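Local coordinates for protein alginase (Pseudoalteromonas, PDB 4Q8K) that probably cleaves alginate by beta-elimination, as a polysaccharide lyase of family 18 whose catalytic domain carries a bound calcium ion, at residues 243-248 / 271-276; 294-299 / 307-312. All coordinates share one frame; numbering follows the deposited sequence.

Contacts 1 and 2 lie about 17 Å apart between centres and follow one another along the chain within the alginate lyase domain, whose two antiparallel sheets pack in the manner of a jelly roll. Contact 1 joins the loop 243-248 to the outer strand of one sheet; contact 2 is the open end of the hairpin that edges the other. The two meet where the sheets do: L276 CD1 packs 3.8 Å from V298 CG1, and E272 CD lies 3.8 Å from I307 CD1. The calcium ion belongs to the neighbourhood of contact 1, about 8 Å from the side chain of F248, and D242, just before 243-248 in the same loop, is one of its ligands.

Contact 1. Residues 243-248 / 271-276; sequences TDESGF and EEKFAL
K273 reaches from its strand to the loop 243-248, and its ammonium group is gripped there by two oxygens. NZ gives one hydrogen bond to the carbonyl O of S246 at 2.7 Å, with a C=O...N angle of 164°, and another to E245 OE1 at 2.9 Å. The latter is a salt bridge that uses the anti lone pair of the carboxylate. E245 and K273 approach from opposite directions, chi1 of 174° and an extended chain carrying the E245 carboxylate out to the lysine. The lysine also crosses F248 at about a right angle, its CE 3.8 Å from CZ in an oblique approach to the ring. A275 meets the same ring at its edge, CB lying 4.0 Å from F248 CD1. An alanine in place of K273 removes the ammonium and methylenes, and would probably leave the S246 carbonyl without this donor, E245 with one cation fewer and a gap beside the F248 ring. R263, on the neighbouring strand 257-265, forms a second salt bridge with E245 OE1, which two cations thus share. Y261 of that strand stacks on F248, while strand 271-280 pairs alongside, setting the loop against two adjacent strands at the sheet margin.

Contact 2. Residues 294-299 / 307-312; sequences GDVEVT and IPVEDD
The carbonyl O of G294 receives the backbone N of V309 at 2.9 Å, in a bond running almost straight out from the carbonyl (C=O...N angle 175°). The same oxygen has P308 CA 3.4 Å away in a CA-H...O contact, and a water that donates to V309 O reaches it only weakly. G294 has a positive phi, a conformation in which a side chain would be jammed against the preceding carbonyl. Two residues on, V296 N donates to I307 O, also at 2.9 Å, but tilted 35° from the carbonyl plane. These bonds bracket the antiparallel non-hydrogen-bonded pair of D295 and P308, beside which V296 and I307 form a hydrogen-bonded pair. Proline suits this place: P308 has no N-H to give, and in a non-hydrogen-bonded pair none is needed toward 294-299.

The side chains of the two pairs go to different faces. On one, the carboxylate of D295 leans over the proline ring, OD1 lying 3.6 Å from P308 CB; chi1 of -59° sets CG beside the backbone N and brings that oxygen into van der Waals contact with the ring carbons. On the face of V296, the isopropyl groups of V296 and V309 cross at about a right angle, with CG2 meeting CG2 at 3.8 Å. M201 and L264 also pack on V296, and I235 on V309.

The chemistry is divided: backbone bonds set the register where this edge hairpin ends, aliphatic packing ties one face to the protein interior, and the aspartate and proline form its outer surface.

Contact 1. Residues 243-248 / 271-276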
loop_
_atom_site.group_PDB
_atom_site.type_symbol
_atom_site.label_atom_id
_atom_site.label_comp_id
_atom_site.label_asym_id
_atom_site.label_seq_id
_atom_site.Cartn_x
_atom_site.Cartn_y
_atom_site.Cartn_z
ATOM N N THR A 243 7.434 -1.442 -13.201
ATOM C CA THR A 243 6.728 -1.604 -14.474
ATOM C C THR A 243 7.148 -0.588 -15.525
ATOM O O THR A 243 7.972 0.294 -15.269
ATOM C CB THR A 243 5.206 -1.441 -14.320
ATOM O OG1 THR A 243 4.898 -0.049 -14.164
ATOM C CG2 THR A 243 4.684 -2.240 -13.125
ATOM N N ASP A 244 6.541 -0.708 -16.703
ATOM C CA ASP A 244 6.803 0.203 -17.813
ATOM C C ASP A 244 5.815 1.361 -17.837
ATOM O O ASP A 244 5.749 2.100 -18.821
ATOM C CB ASP A 244 6.716 -0.553 -19.147
ATOM C CG ASP A 244 8.056 -0.673 -19.852
ATOM O OD1 ASP A 244 9.076 -0.224 -19.297
ATOM O OD2 ASP A 244 8.086 -1.240 -20.970
ATOM N N GLU A 245 5.028 1.526 -16.773
ATOM C CA GLU A 245 4.090 2.641 -16.750
ATOM C C GLU A 245 4.889 3.925 -16.818
ATOM O O GLU A 245 5.820 4.120 -16.037
ATOM C CB GLU A 245 3.213 2.646 -15.498
ATOM C CG GLU A 245 2.344 3.901 -15.412
ATOM C CD GLU A 245 1.362 3.893 -14.253
ATOM O OE1 GLU A 245 0.836 4.982 -13.938
ATOM O OE2 GLU A 245 1.108 2.808 -13.673
ATOM N N SER A 246 4.540 4.796 -17.757
ATOM C CA SER A 246 5.297 6.030 -17.942
ATOM C C SER A 246 4.960 7.085 -16.886
ATOM O O SER A 246 3.918 7.016 -16.233
ATOM C CB SER A 246 5.068 6.604 -19.347
ATOM O OG SER A 246 3.705 6.944 -19.557
ATOM N N GLY A 247 5.852 8.057 -16.727
ATOM C CA GLY A 247 5.605 9.198 -15.867
ATOM C C GLY A 247 6.389 9.234 -14.569
ATOM O O GLY A 247 6.199 10.154 -13.772
ATOM N N PHE A 248 7.274 8.263 -14.361
ATOM C CA PHE A 248 8.045 8.181 -13.122
ATOM C C PHE A 248 9.545 8.293 -13.404
ATOM O O PHE A 248 9.951 8.405 -14.562
ATOM C CB PHE A 248 7.716 6.879 -12.370
ATOM C CG PHE A 248 6.231 6.624 -12.219
ATOM C CD1 PHE A 248 5.418 7.553 -11.592
ATOM C CD2 PHE A 248 5.649 5.465 -12.713
ATOM C CE1 PHE A 248 4.062 7.334 -11.456
ATOM C CE2 PHE A 248 4.286 5.244 -12.580
ATOM C CZ PHE A 248 3.489 6.179 -11.940
ATOM N N GLU A 271 -7.540 10.730 -10.718
ATOM C CA GLU A 271 -6.285 10.473 -10.029
ATOM C C GLU A 271 -5.167 11.359 -10.552
ATOM O O GLU A 271 -4.980 11.511 -11.763
ATOM C CB GLU A 271 -5.869 9.005 -10.152
ATOM C CG GLU A 271 -6.761 8.045 -9.386
ATOM C CD GLU A 271 -6.201 6.625 -9.355
ATOM O OE1 GLU A 271 -5.540 6.199 -10.326
ATOM O OE2 GLU A 271 -6.405 5.938 -8.338
ATOM N N GLU A 272 -4.419 11.941 -9.622
ATOM C CA GLU A 272 -3.174 12.615 -9.950
ATOM C C GLU A 272 -2.031 11.770 -9.418
ATOM O O GLU A 272 -2.056 11.346 -8.267
ATOM C CB GLU A 272 -3.151 14.017 -9.323
ATOM C CG GLU A 272 -4.308 14.883 -9.793
ATOM C CD GLU A 272 -4.270 16.318 -9.259
ATOM O OE1 GLU A 272 -3.179 16.828 -8.915
ATOM O OE2 GLU A 272 -5.355 16.931 -9.192
ATOM N N LYS A 273 -1.039 11.511 -10.259
ATOM C CA LYS A 273 0.100 10.701 -9.855
ATOM C C LYS A 273 1.373 11.523 -9.761
ATOM O O LYS A 273 1.515 12.552 -10.438
ATOM C CB LYS A 273 0.283 9.524 -10.810
ATOM C CG LYS A 273 0.847 9.888 -12.183
ATOM C CD LYS A 273 0.687 8.681 -13.115
ATOM C CE LYS A 273 1.736 8.626 -14.212
ATOM N NZ LYS A 273 1.445 7.495 -15.159
ATOM N N PHE A 274 2.284 11.075 -8.903
ATOM C CA PHE A 274 3.485 11.837 -8.593
ATOM C C PHE A 274 4.612 10.914 -8.175
ATOM O O PHE A 274 4.456 10.108 -7.258
ATOM C CB PHE A 274 3.184 12.814 -7.458
ATOM C CG PHE A 274 4.175 13.939 -7.341
ATOM C CD1 PHE A 274 5.338 13.784 -6.606
ATOM C CD2 PHE A 274 3.921 15.164 -7.941
ATOM C CE1 PHE A 274 6.245 14.834 -6.480
ATOM C CE2 PHE A 274 4.833 16.219 -7.821
ATOM C CZ PHE A 274 5.996 16.048 -7.085
ATOM N N ALA A 275 5.757 11.036 -8.842
ATOM C CA ALA A 275 6.918 10.227 -8.500
ATOM C C ALA A 275 7.644 10.753 -7.259
ATOM O O ALA A 275 7.972 11.939 -7.178
ATOM C CB ALA A 275 7.881 10.129 -9.690
ATOM N N LEU A 276 7.905 9.857 -6.309
ATOM C CA LEU A 276 8.594 10.228 -5.076
ATOM C C LEU A 276 10.062 9.818 -5.083
ATOM O O LEU A 276 10.916 10.535 -4.592
ATOM C CB LEU A 276 7.865 9.617 -3.868
ATOM C CG LEU A 276 6.413 10.111 -3.779
ATOM C CD1 LEU A 276 5.592 9.242 -2.832
ATOM C CD2 LEU A 276 6.357 11.600 -3.383
HETATM O O HOH W 1 0.833 6.376 -18.024
#

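Contact 2. Residues 294-299 / 307-312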
loop_
_atom_site.group_PDB
_atom_site.type_symbol
_atom_site.label_atom_id
_atom_site.label_comp_id
_atom_site.label_asym_id
_atom_site.label_seq_id
_atom_site.Cartn_x
_atom_site.Cartn_y
_atom_site.Cartn_z
ATOM N N GLY A 294 -8.979 15.818 4.770
ATOM C CA GLY A 294 -9.305 15.751 3.357
ATOM C C GLY A 294 -8.176 16.225 2.460
ATOM O O GLY A 294 -8.223 16.040 1.247
ATOM N N ASP A 295 -7.166 16.853 3.052
ATOM C CA ASP A 295 -5.990 17.275 2.302
ATOM C C ASP A 295 -4.916 16.243 2.561
ATOM O O ASP A 295 -4.373 16.159 3.662
ATOM C CB ASP A 295 -5.509 18.663 2.752
ATOM C CG ASP A 295 -6.562 19.734 2.577
ATOM O OD1 ASP A 295 -7.449 19.582 1.720
ATOM O OD2 ASP A 295 -6.483 20.744 3.299
ATOM N N VAL A 296 -4.632 15.427 1.553
ATOM C CA VAL A 296 -3.749 14.283 1.747
ATOM C C VAL A 296 -2.368 14.548 1.176
ATOM O O VAL A 296 -2.238 14.938 0.022
ATOM C CB VAL A 296 -4.313 13.007 1.095
ATOM C CG1 VAL A 296 -3.299 11.879 1.181
ATOM C CG2 VAL A 296 -5.617 12.615 1.778
ATOM N N GLU A 297 -1.352 14.323 2.002
ATOM C CA GLU A 297 0.034 14.535 1.637
ATOM C C GLU A 297 0.882 13.294 1.892
ATOM O O GLU A 297 0.775 12.672 2.950
ATOM C CB GLU A 297 0.586 15.700 2.448
ATOM C CG GLU A 297 2.075 15.870 2.361
ATOM C CD GLU A 297 2.543 16.964 3.281
ATOM O OE1 GLU A 297 2.990 18.008 2.773
ATOM O OE2 GLU A 297 2.438 16.792 4.510
ATOM N N VAL A 298 1.729 12.951 0.921
ATOM C CA VAL A 298 2.661 11.838 1.055
ATOM C C VAL A 298 4.084 12.335 0.881
ATOM O O VAL A 298 4.363 13.103 -0.045
ATOM C CB VAL A 298 2.380 10.738 0.012
ATOM C CG1 VAL A 298 3.340 9.552 0.201
ATOM C CG2 VAL A 298 0.939 10.283 0.121
ATOM N N THR A 299 4.973 11.900 1.772
ATOM C CA THR A 299 6.379 12.265 1.700
ATOM C C THR A 299 7.261 11.018 1.743
ATOM O O THR A 299 7.084 10.150 2.601
ATOM C CB THR A 299 6.783 13.193 2.864
ATOM O OG1 THR A 299 5.982 14.378 2.836
ATOM C CG2 THR A 299 8.253 13.559 2.790
ATOM N N ILE A 307 -2.705 16.954 -2.193
ATOM C CA ILE A 307 -3.842 17.721 -2.697
ATOM C C ILE A 307 -5.094 17.430 -1.872
ATOM O O ILE A 307 -5.146 16.443 -1.137
ATOM C CB ILE A 307 -4.195 17.350 -4.158
ATOM C CG1 ILE A 307 -4.632 15.883 -4.237
ATOM C CG2 ILE A 307 -3.037 17.660 -5.101
ATOM C CD1 ILE A 307 -4.987 15.436 -5.626
ATOM N N PRO A 308 -6.115 18.290 -1.996
ATOM C CA PRO A 308 -7.419 17.908 -1.445
ATOM C C PRO A 308 -7.931 16.717 -2.243
ATOM O O PRO A 308 -7.749 16.684 -3.456
ATOM C CB PRO A 308 -8.291 19.144 -1.707
ATOM C CG PRO A 308 -7.307 20.290 -1.860
ATOM C CD PRO A 308 -6.116 19.661 -2.538
ATOM N N VAL A 309 -8.559 15.756 -1.578
ATOM C CA VAL A 309 -9.009 14.547 -2.265
ATOM C C VAL A 309 -10.529 14.441 -2.272
ATOM O O VAL A 309 -11.207 15.076 -1.464
ATOM C CB VAL A 309 -8.414 13.291 -1.619
ATOM C CG1 VAL A 309 -6.893 13.286 -1.739
ATOM C CG2 VAL A 309 -8.832 13.190 -0.159
ATOM N N GLU A 310 -11.067 13.649 -3.196
ATOM C CA GLU A 310 -12.504 13.399 -3.217
ATOM C C GLU A 310 -12.897 12.751 -1.898
ATOM O O GLU A 310 -12.298 11.766 -1.475
ATOM C CB GLU A 310 -12.889 12.488 -4.385
ATOM C CG GLU A 310 -14.401 12.332 -4.569
ATOM C CD GLU A 310 -14.774 11.657 -5.885
ATOM O OE1 GLU A 310 -14.285 10.542 -6.145
ATOM O OE2 GLU A 310 -15.553 12.249 -6.665
ATOM N N ASP A 311 -13.890 13.328 -1.238
ATOM C CA ASP A 311 -14.319 12.847 0.065
ATOM C C ASP A 311 -15.104 11.545 -0.076
ATOM O O ASP A 311 -15.765 11.315 -1.086
ATOM C CB ASP A 311 -15.173 13.927 0.735
ATOM C CG ASP A 311 -15.176 13.822 2.247
ATOM O OD1 ASP A 311 -14.395 13.023 2.797
ATOM O OD2 ASP A 311 -15.955 14.561 2.884
ATOM N N ASP A 312 -15.007 10.688 0.930
ATOM C CA ASP A 312 -15.857 9.509 1.030
ATOM C C ASP A 312 -16.271 9.383 2.481
ATOM O O ASP A 312 -15.438 9.520 3.370
ATOM C CB ASP A 312 -15.111 8.250 0.591
ATOM C CG ASP A 312 -15.975 6.996 0.683
ATOM O OD1 ASP A 312 -16.229 6.528 1.812
ATOM O OD2 ASP A 312 -16.399 6.476 -0.374
HETATM O O HOH W 2 -11.168 17.443 0.183
#